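Local coordinates for aminotransferase class I and II (Streptococcus suis 89/1591, PDB 3OP7), which probably catalyses transfer of amino groups between substrates, using pyridoxal phosphate held as a Schiff base on a lysine, at residues Trp132-Leu144 / Thr167-Leu179. Sequence-based numbering, arbitrary orientation.
Sequences WQIEEENGWLPDL and TGAVMDRTYLEEL. With SO4 (sulfate ion), chain E; EDO (1,2-ethanediol), chain F; EDO (1,2-ethanediol), chain K.
Tyr175 turns one face to Leu144, whose CD1 sits 3.9 Å from the centroid of the Tyr175 ring in a CH-pi contact, while Pro142 O lies at the ring's edge, in its plane. Trp140 is sandwiched: Thr167 CG2 stands over its five-membered ring, 3.6 Å from the centroid, and Glu136 CB covers the opposite face. The Trp132 indole carries Pro142 CG over the centre of one face; Met171 CE, Leu179 CD1 and Tyr175 OH approach it obliquely.

The Tyr175 side chain leaves its helix with CG anti to the backbone N (chi1 -166°), which carries the ring to the strand hairpin, and Tyr175 OH donates to Pro142 O at 2.7 Å, arriving from above the carbonyl plane. Tyr175 OH also comes within 3.4 Å of Trp132 CZ2, and the indole's rotation is itself fixed by a nearly straight bond from Trp132 NE1 to Asp143 O (2.9 Å).

Such packing illustrates how the large domain of a PLP-dependent aminotransferase is built at one side of its central sheet: strand 128-135 leads through a short 3-10 segment (136-137) and a type I' turn, Asn138 to Leu141, into the weakly bonded edge strand 141-142. Helix 173-184, N-capped by Asp172, packs with its lead-in against the sheet and meets this edge hairpin; Ile160 of strand 157-161, two strands further in, touches Trp132, Met171 and Leu179.

Selenomethionine Met171, its chain stretched out, ends with CE against the Pro142 ring, 3.6 Å from Pro142 CD. Toward the turn, one water bridges Trp140 O and Thr167 OG1; that hydroxyl also accepts from Ala169 N, forming an ST turn.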
ATOM      1  N   TRP A 132     -15.140 -11.012  19.080  1.00 28.04           N
ATOM      2  CA  TRP A 132     -16.518 -11.454  18.968  1.00 27.74           C
ATOM      3  C   TRP A 132     -16.496 -12.786  18.224  1.00 28.24           C
ATOM      4  O   TRP A 132     -16.341 -12.824  17.005  1.00 26.77           O
ATOM      5  CB  TRP A 132     -17.277 -10.370  18.211  1.00 27.59           C
ATOM      6  CG  TRP A 132     -18.776 -10.597  18.131  1.00 24.70           C
ATOM      7  CD1 TRP A 132     -19.574 -11.287  19.024  1.00 25.44           C
ATOM      8  CD2 TRP A 132     -19.663 -10.092  17.121  1.00 25.99           C
ATOM      9  NE1 TRP A 132     -20.870 -11.230  18.611  1.00 28.27           N
ATOM     10  CE2 TRP A 132     -20.956 -10.534  17.439  1.00 26.13           C
ATOM     11  CE3 TRP A 132     -19.487  -9.339  15.962  1.00 25.15           C
ATOM     12  CZ2 TRP A 132     -22.081 -10.205  16.643  1.00 27.49           C
ATOM     13  CZ3 TRP A 132     -20.598  -9.023  15.176  1.00 26.53           C
ATOM     14  CH2 TRP A 132     -21.853  -9.437  15.512  1.00 25.49           C
ATOM     15  N   GLN A 133     -16.699 -13.857  18.995  1.00 28.49           N
ATOM     16  CA  GLN A 133     -16.341 -15.227  18.566  1.00 30.35           C
ATOM     17  C   GLN A 133     -17.404 -15.880  17.681  1.00 30.58           C
ATOM     18  O   GLN A 133     -18.568 -15.973  18.054  1.00 31.64           O
ATOM     19  CB  GLN A 133     -16.102 -16.154  19.785  1.00 32.20           C
ATOM     20  CG  GLN A 133     -14.926 -15.724  20.704  1.00 35.23           C
ATOM     21  CD  GLN A 133     -13.554 -16.064  20.168  1.00 39.63           C
ATOM     22  OE1 GLN A 133     -13.409 -16.819  19.190  1.00 40.98           O
ATOM     23  NE2 GLN A 133     -12.520 -15.472  20.785  1.00 42.84           N
ATOM     24  N   ILE A 134     -16.980 -16.365  16.509  1.00 29.69           N
ATOM     25  CA  ILE A 134     -17.854 -17.091  15.621  1.00 30.58           C
ATOM     26  C   ILE A 134     -18.139 -18.443  16.278  1.00 32.35           C
ATOM     27  O   ILE A 134     -17.296 -18.967  17.036  1.00 32.15           O
ATOM     28  CB  ILE A 134     -17.305 -17.251  14.190  1.00 28.85           C
ATOM     29  CG1 ILE A 134     -16.036 -18.104  14.175  1.00 30.15           C
ATOM     30  CG2 ILE A 134     -17.039 -15.825  13.532  1.00 29.17           C
ATOM     31  CD1 ILE A 134     -15.334 -18.148  12.784  1.00 29.19           C
ATOM     32  N   GLU A 135     -19.336 -18.971  15.997  1.00 33.72           N
ATOM     33  CA  GLU A 135     -19.814 -20.194  16.587  1.00 36.47           C
ATOM     34  C   GLU A 135     -20.242 -21.229  15.537  1.00 37.48           C
ATOM     35  O   GLU A 135     -21.250 -21.080  14.823  1.00 34.87           O
ATOM     36  CB  GLU A 135     -20.963 -19.906  17.574  1.00 36.86           C
ATOM     37  CG  GLU A 135     -20.416 -19.316  18.899  1.00 40.78           C
ATOM     38  CD  GLU A 135     -21.466 -18.655  19.788  1.00 44.73           C
ATOM     39  OE1 GLU A 135     -22.664 -18.905  19.577  1.00 40.32           O
ATOM     40  OE2 GLU A 135     -21.070 -17.844  20.663  1.00 46.10           O
ATOM     41  N   GLU A 136     -19.464 -22.302  15.495  1.00 39.31           N
ATOM     42  CA  GLU A 136     -19.651 -23.305  14.486  1.00 41.04           C
ATOM     43  C   GLU A 136     -21.049 -23.872  14.647  1.00 41.89           C
ATOM     44  O   GLU A 136     -21.678 -24.203  13.654  1.00 42.34           O
ATOM     45  CB  GLU A 136     -18.628 -24.419  14.623  1.00 43.04           C
ATOM     46  CG  GLU A 136     -18.759 -25.479  13.517  1.00 46.36           C
ATOM     47  CD  GLU A 136     -18.178 -26.786  13.932  1.00 52.80           C
ATOM     48  OE1 GLU A 136     -18.640 -27.276  14.974  1.00 54.58           O
ATOM     49  OE2 GLU A 136     -17.257 -27.294  13.247  1.00 52.86           O
ATOM     50  N   GLU A 137     -21.537 -23.937  15.889  1.00 43.47           N
ATOM     51  CA  GLU A 137     -22.875 -24.507  16.167  1.00 45.08           C
ATOM     52  C   GLU A 137     -23.980 -23.624  15.606  1.00 44.22           C
ATOM     53  O   GLU A 137     -25.109 -24.095  15.460  1.00 46.29           O
ATOM     54  CB  GLU A 137     -23.125 -24.732  17.684  1.00 47.15           C
ATOM     55  N   ASN A 138     -23.660 -22.349  15.337  1.00 42.03           N
ATOM     56  CA  ASN A 138     -24.607 -21.396  14.779  1.00 40.46           C
ATOM     57  C   ASN A 138     -24.202 -20.924  13.369  1.00 38.96           C
ATOM     58  O   ASN A 138     -24.298 -19.735  13.059  1.00 35.82           O
ATOM     59  CB  ASN A 138     -24.739 -20.218  15.748  1.00 41.37           C
ATOM     60  CG  ASN A 138     -25.374 -20.629  17.085  1.00 46.19           C
ATOM     61  OD1 ASN A 138     -24.846 -20.329  18.169  1.00 51.98           O
ATOM     62  ND2 ASN A 138     -26.506 -21.323  17.005  1.00 45.12           N
ATOM     63  N   GLY A 139     -23.779 -21.855  12.513  1.00 37.38           N
ATOM     64  CA  GLY A 139     -23.473 -21.519  11.122  1.00 36.51           C
ATOM     65  C   GLY A 139     -22.279 -20.593  10.965  1.00 34.13           C
ATOM     66  O   GLY A 139     -22.168 -19.832   9.977  1.00 35.05           O
ATOM     67  N   TRP A 140     -21.353 -20.705  11.914  1.00 33.23           N
ATOM     68  CA  TRP A 140     -20.138 -19.881  11.987  1.00 32.31           C
ATOM     69  C   TRP A 140     -20.430 -18.388  12.185  1.00 31.45           C
ATOM     70  O   TRP A 140     -19.587 -17.563  11.918  1.00 30.90           O
ATOM     71  CB  TRP A 140     -19.197 -20.042  10.767  1.00 32.37           C
ATOM     72  CG  TRP A 140     -18.413 -21.355  10.719  1.00 33.29           C
ATOM     73  CD1 TRP A 140     -18.459 -22.291   9.729  1.00 36.03           C
ATOM     74  CD2 TRP A 140     -17.451 -21.827  11.668  1.00 34.46           C
ATOM     75  NE1 TRP A 140     -17.582 -23.326  10.001  1.00 33.64           N
ATOM     76  CE2 TRP A 140     -16.956 -23.071  11.190  1.00 37.00           C
ATOM     77  CE3 TRP A 140     -16.943 -21.323  12.863  1.00 36.50           C
ATOM     78  CZ2 TRP A 140     -15.982 -23.809  11.877  1.00 37.87           C
ATOM     79  CZ3 TRP A 140     -15.969 -22.044  13.544  1.00 38.25           C
ATOM     80  CH2 TRP A 140     -15.529 -23.307  13.065  1.00 39.68           C
ATOM     81  N   LEU A 141     -21.647 -18.045  12.592  1.00 32.08           N
ATOM     82  CA  LEU A 141     -21.923 -16.683  12.938  1.00 30.68           C
ATOM     83  C   LEU A 141     -21.649 -16.454  14.424  1.00 30.96           C
ATOM     84  O   LEU A 141     -21.843 -17.349  15.267  1.00 31.44           O
ATOM     85  CB  LEU A 141     -23.347 -16.300  12.600  1.00 32.32           C
ATOM     86  CG  LEU A 141     -23.776 -16.391  11.147  1.00 31.49           C
ATOM     87  CD1 LEU A 141     -25.293 -16.243  11.081  1.00 38.35           C
ATOM     88  CD2 LEU A 141     -22.970 -15.402  10.289  1.00 32.36           C
ATOM     89  N   PRO A 142     -21.275 -15.228  14.773  1.00 29.57           N
ATOM     90  CA  PRO A 142     -21.102 -14.905  16.204  1.00 30.38           C
ATOM     91  C   PRO A 142     -22.445 -14.571  16.804  1.00 31.07           C
ATOM     92  O   PRO A 142     -23.432 -14.500  16.071  1.00 33.20           O
ATOM     93  CB  PRO A 142     -20.228 -13.668  16.165  1.00 29.75           C
ATOM     94  CG  PRO A 142     -20.750 -12.952  14.969  1.00 27.88           C
ATOM     95  CD  PRO A 142     -21.039 -14.027  13.944  1.00 28.43           C
ATOM     96  N   ASP A 143     -22.507 -14.446  18.127  1.00 31.22           N
ATOM     97  CA  ASP A 143     -23.789 -14.336  18.821  1.00 31.80           C
ATOM     98  C   ASP A 143     -24.046 -12.845  19.108  1.00 30.58           C
ATOM     99  O   ASP A 143     -23.308 -12.198  19.828  1.00 29.84           O
ATOM    100  CB  ASP A 143     -23.725 -15.169  20.108  1.00 32.47           C
ATOM    101  CG  ASP A 143     -25.017 -15.183  20.921  1.00 34.01           C
ATOM    102  OD1 ASP A 143     -26.036 -14.524  20.579  1.00 33.11           O
ATOM    103  OD2 ASP A 143     -24.984 -15.871  21.958  1.00 36.44           O
ATOM    104  N   LEU A 144     -25.113 -12.321  18.536  1.00 32.18           N
ATOM    105  CA  LEU A 144     -25.525 -10.937  18.796  1.00 31.41           C
ATOM    106  C   LEU A 144     -25.774 -10.660  20.277  1.00 32.45           C
ATOM    107  O   LEU A 144     -25.460  -9.553  20.727  1.00 31.96           O
ATOM    108  CB  LEU A 144     -26.738 -10.592  17.966  1.00 31.77           C
ATOM    109  CG  LEU A 144     -26.523 -10.479  16.457  1.00 29.30           C
ATOM    110  CD1 LEU A 144     -27.860 -10.588  15.716  1.00 33.04           C
ATOM    111  CD2 LEU A 144     -25.758  -9.140  16.127  1.00 26.94           C
ATOM    112  N   THR A 167     -14.283 -19.007   6.905  1.00 28.46           N
ATOM    113  CA  THR A 167     -15.465 -19.854   6.880  1.00 28.51           C
ATOM    114  C   THR A 167     -16.378 -19.758   5.671  1.00 27.79           C
ATOM    115  O   THR A 167     -17.067 -20.725   5.335  1.00 29.09           O
ATOM    116  CB  THR A 167     -16.363 -19.563   8.107  1.00 28.78           C
ATOM    117  OG1 THR A 167     -16.830 -18.206   8.026  1.00 27.00           O
ATOM    118  CG2 THR A 167     -15.589 -19.827   9.414  1.00 29.31           C
ATOM    119  N   GLY A 168     -16.376 -18.607   5.010  1.00 28.91           N
ATOM    120  CA  GLY A 168     -17.258 -18.410   3.881  1.00 28.50           C
ATOM    121  C   GLY A 168     -18.684 -18.127   4.290  1.00 29.01           C
ATOM    122  O   GLY A 168     -19.564 -18.078   3.413  1.00 30.84           O
ATOM    123  N   ALA A 169     -18.959 -18.016   5.605  1.00 29.90           N
ATOM    124  CA  ALA A 169     -20.329 -17.801   6.110  1.00 30.04           C
ATOM    125  C   ALA A 169     -20.700 -16.316   6.008  1.00 30.08           C
ATOM    126  O   ALA A 169     -19.834 -15.459   6.114  1.00 28.94           O
ATOM    127  CB  ALA A 169     -20.439 -18.247   7.593  1.00 30.97           C
ATOM    128  N   VAL A 170     -21.983 -16.021   5.827  1.00 29.83           N
ATOM    129  CA  VAL A 170     -22.407 -14.655   5.574  1.00 30.32           C
ATOM    130  C   VAL A 170     -23.532 -14.240   6.555  1.00 30.46           C
ATOM    131  O   VAL A 170     -24.346 -15.046   6.960  1.00 29.87           O
ATOM    132  CB  VAL A 170     -22.795 -14.536   4.056  1.00 32.28           C
ATOM    133  CG1 VAL A 170     -24.223 -15.079   3.831  1.00 31.73           C
ATOM    134  CG2 VAL A 170     -22.609 -13.178   3.507  1.00 32.35           C
HETATM  135  N   MSE A 171     -23.486 -12.986   6.979  1.00 28.08           N
HETATM  136  CA  MSE A 171     -24.603 -12.360   7.684  1.00 28.12           C
HETATM  137  C   MSE A 171     -25.563 -11.766   6.695  1.00 28.35           C
HETATM  138  O   MSE A 171     -25.210 -10.858   5.948  1.00 27.43           O
HETATM  139  CB  MSE A 171     -24.116 -11.229   8.584  1.00 26.41           C
HETATM  140  CG  MSE A 171     -23.136 -11.651   9.654  1.00 26.31           C
HETATM  141 SE   MSE A 171     -22.145 -10.127  10.402  0.75 23.49          SE
HETATM  142  CE  MSE A 171     -21.264 -11.089  11.836  1.00 27.41           C
ATOM    143  N   ASP A 172     -26.797 -12.191   6.744  1.00 30.22           N
ATOM    144  CA  ASP A 172     -27.784 -11.639   5.830  1.00 32.19           C
ATOM    145  C   ASP A 172     -28.359 -10.310   6.353  1.00 32.53           C
ATOM    146  O   ASP A 172     -27.968  -9.802   7.419  1.00 29.91           O
ATOM    147  CB  ASP A 172     -28.863 -12.675   5.496  1.00 33.67           C
ATOM    148  CG  ASP A 172     -29.737 -13.054   6.672  1.00 36.67           C
ATOM    149  OD1 ASP A 172     -29.699 -12.432   7.748  1.00 36.34           O
ATOM    150  OD2 ASP A 172     -30.502 -14.001   6.499  1.00 38.34           O
ATOM    151  N   ARG A 173     -29.290  -9.751   5.604  1.00 34.43           N
ATOM    152  CA  ARG A 173     -29.908  -8.483   5.964  1.00 34.75           C
ATOM    153  C   ARG A 173     -30.528  -8.495   7.355  1.00 35.57           C
ATOM    154  O   ARG A 173     -30.334  -7.571   8.095  1.00 36.09           O
ATOM    155  CB  ARG A 173     -31.010  -8.106   4.959  1.00 35.86           C
ATOM    156  CG  ARG A 173     -31.794  -6.830   5.330  1.00 36.71           C
ATOM    157  CD  ARG A 173     -32.838  -6.487   4.263  1.00 40.88           C
ATOM    158  NE  ARG A 173     -32.209  -6.026   3.022  1.00 41.86           N
ATOM    159  CZ  ARG A 173     -31.818  -4.775   2.771  1.00 42.90           C
ATOM    160  NH1 ARG A 173     -31.924  -3.809   3.667  1.00 45.05           N
ATOM    161  NH2 ARG A 173     -31.315  -4.494   1.598  1.00 46.35           N
ATOM    162  N   THR A 174     -31.303  -9.517   7.677  1.00 35.77           N
ATOM    163  CA  THR A 174     -31.982  -9.573   8.990  1.00 36.78           C
ATOM    164  C   THR A 174     -30.941  -9.498  10.136  1.00 34.67           C
ATOM    165  O   THR A 174     -31.121  -8.766  11.113  1.00 34.59           O
ATOM    166  CB  THR A 174     -32.810 -10.832   9.121  1.00 38.52           C
ATOM    167  OG1 THR A 174     -33.786 -10.851   8.065  1.00 40.50           O
ATOM    168  CG2 THR A 174     -33.560 -10.893  10.476  1.00 38.72           C
ATOM    169  N   TYR A 175     -29.885 -10.285  10.006  1.00 33.07           N
ATOM    170  CA  TYR A 175     -28.760 -10.232  10.933  1.00 32.55           C
ATOM    171  C   TYR A 175     -28.064  -8.888  11.006  1.00 31.59           C
ATOM    172  O   TYR A 175     -27.835  -8.365  12.106  1.00 31.06           O
ATOM    173  CB  TYR A 175     -27.732 -11.300  10.563  1.00 33.02           C
ATOM    174  CG  TYR A 175     -26.706 -11.541  11.645  1.00 30.21           C
ATOM    175  CD1 TYR A 175     -25.662 -10.675  11.847  1.00 32.94           C
ATOM    176  CD2 TYR A 175     -26.797 -12.670  12.465  1.00 32.79           C
ATOM    177  CE1 TYR A 175     -24.725 -10.910  12.870  1.00 31.66           C
ATOM    178  CE2 TYR A 175     -25.850 -12.907  13.441  1.00 30.56           C
ATOM    179  CZ  TYR A 175     -24.847 -12.006  13.653  1.00 30.69           C
ATOM    180  OH  TYR A 175     -23.937 -12.250  14.639  1.00 31.50           O
ATOM    181  N   LEU A 176     -27.676  -8.344   9.844  1.00 30.32           N
ATOM    182  CA  LEU A 176     -27.030  -7.059   9.770  1.00 30.38           C
ATOM    183  C   LEU A 176     -27.839  -5.907  10.381  1.00 30.97           C
ATOM    184  O   LEU A 176     -27.257  -4.991  10.966  1.00 29.42           O
ATOM    185  CB  LEU A 176     -26.655  -6.681   8.312  1.00 29.63           C
ATOM    186  CG  LEU A 176     -25.583  -7.531   7.635  1.00 30.74           C
ATOM    187  CD1 LEU A 176     -25.479  -7.243   6.117  1.00 27.61           C
ATOM    188  CD2 LEU A 176     -24.176  -7.375   8.276  1.00 27.87           C
ATOM    189  N   GLU A 177     -29.149  -5.909  10.181  1.00 31.07           N
ATOM    190  CA  GLU A 177     -29.985  -4.870  10.710  1.00 32.05           C
ATOM    191  C   GLU A 177     -29.950  -4.894  12.248  1.00 32.39           C
ATOM    192  O   GLU A 177     -29.966  -3.821  12.869  1.00 32.83           O
ATOM    193  CB  GLU A 177     -31.447  -4.977  10.131  1.00 35.34           C
ATOM    194  CG  GLU A 177     -31.441  -4.451   8.662  1.00 37.68           C
ATOM    195  CD  GLU A 177     -32.776  -4.566   7.880  1.00 43.56           C
ATOM    196  OE1 GLU A 177     -33.648  -5.333   8.270  1.00 43.53           O
ATOM    197  OE2 GLU A 177     -32.889  -3.896   6.821  1.00 49.24           O
ATOM    198  N   GLU A 178     -29.911  -6.091  12.842  1.00 31.74           N
ATOM    199  CA  GLU A 178     -29.830  -6.247  14.293  1.00 32.14           C
ATOM    200  C   GLU A 178     -28.448  -5.809  14.830  1.00 31.18           C
ATOM    201  O   GLU A 178     -28.359  -5.102  15.852  1.00 30.46           O
ATOM    202  CB  GLU A 178     -30.234  -7.692  14.713  1.00 33.26           C
ATOM    203  CG  GLU A 178     -30.512  -7.784  16.207  1.00 34.14           C
ATOM    204  CD  GLU A 178     -31.003  -9.115  16.688  1.00 37.88           C
ATOM    205  OE1 GLU A 178     -31.403  -9.980  15.883  1.00 38.06           O
ATOM    206  OE2 GLU A 178     -30.963  -9.295  17.909  1.00 38.08           O
ATOM    207  N   LEU A 179     -27.397  -6.147  14.082  1.00 29.18           N
ATOM    208  CA  LEU A 179     -26.028  -5.689  14.368  1.00 27.63           C
ATOM    209  C   LEU A 179     -26.009  -4.162  14.351  1.00 27.43           C
ATOM    210  O   LEU A 179     -25.421  -3.508  15.229  1.00 28.26           O
ATOM    211  CB  LEU A 179     -25.058  -6.254  13.339  1.00 26.00           C
ATOM    212  CG  LEU A 179     -23.668  -5.664  13.238  1.00 28.36           C
ATOM    213  CD1 LEU A 179     -22.975  -5.796  14.596  1.00 30.46           C
ATOM    214  CD2 LEU A 179     -22.911  -6.381  12.092  1.00 26.09           C
TER
HETATM  215  S   SO4 E 402     -18.263 -23.249  18.684  1.00 71.42           S
HETATM  216  O1  SO4 E 402     -17.547 -22.806  17.453  1.00 67.65           O
HETATM  217  O2  SO4 E 402     -18.169 -22.235  19.733  1.00 69.35           O
HETATM  218  O3  SO4 E 402     -19.695 -23.545  18.458  1.00 68.10           O
HETATM  219  O4  SO4 E 402     -17.605 -24.479  19.149  1.00 72.26           O
HETATM  220  C1  EDO F 403     -24.829 -18.363   6.160  1.00 39.19           C
HETATM  221  O1  EDO F 403     -23.521 -18.502   5.561  1.00 34.20           O
HETATM  222  C2  EDO F 403     -24.766 -18.462   7.688  1.00 37.45           C
HETATM  223  O2  EDO F 403     -24.168 -19.705   8.112  1.00 38.48           O
HETATM  224  C1  EDO K 408     -29.728  -2.685  -1.487  1.00 61.85           C
HETATM  225  O1  EDO K 408     -30.359  -1.979  -0.405  1.00 62.05           O
HETATM  226  C2  EDO K 408     -29.353  -4.099  -1.044  1.00 61.29           C
HETATM  227  O2  EDO K 408     -28.158  -4.613  -1.662  1.00 59.70           O
HETATM  228  O   HOH W   1     -17.889 -16.748  10.055  1.00 26.67           O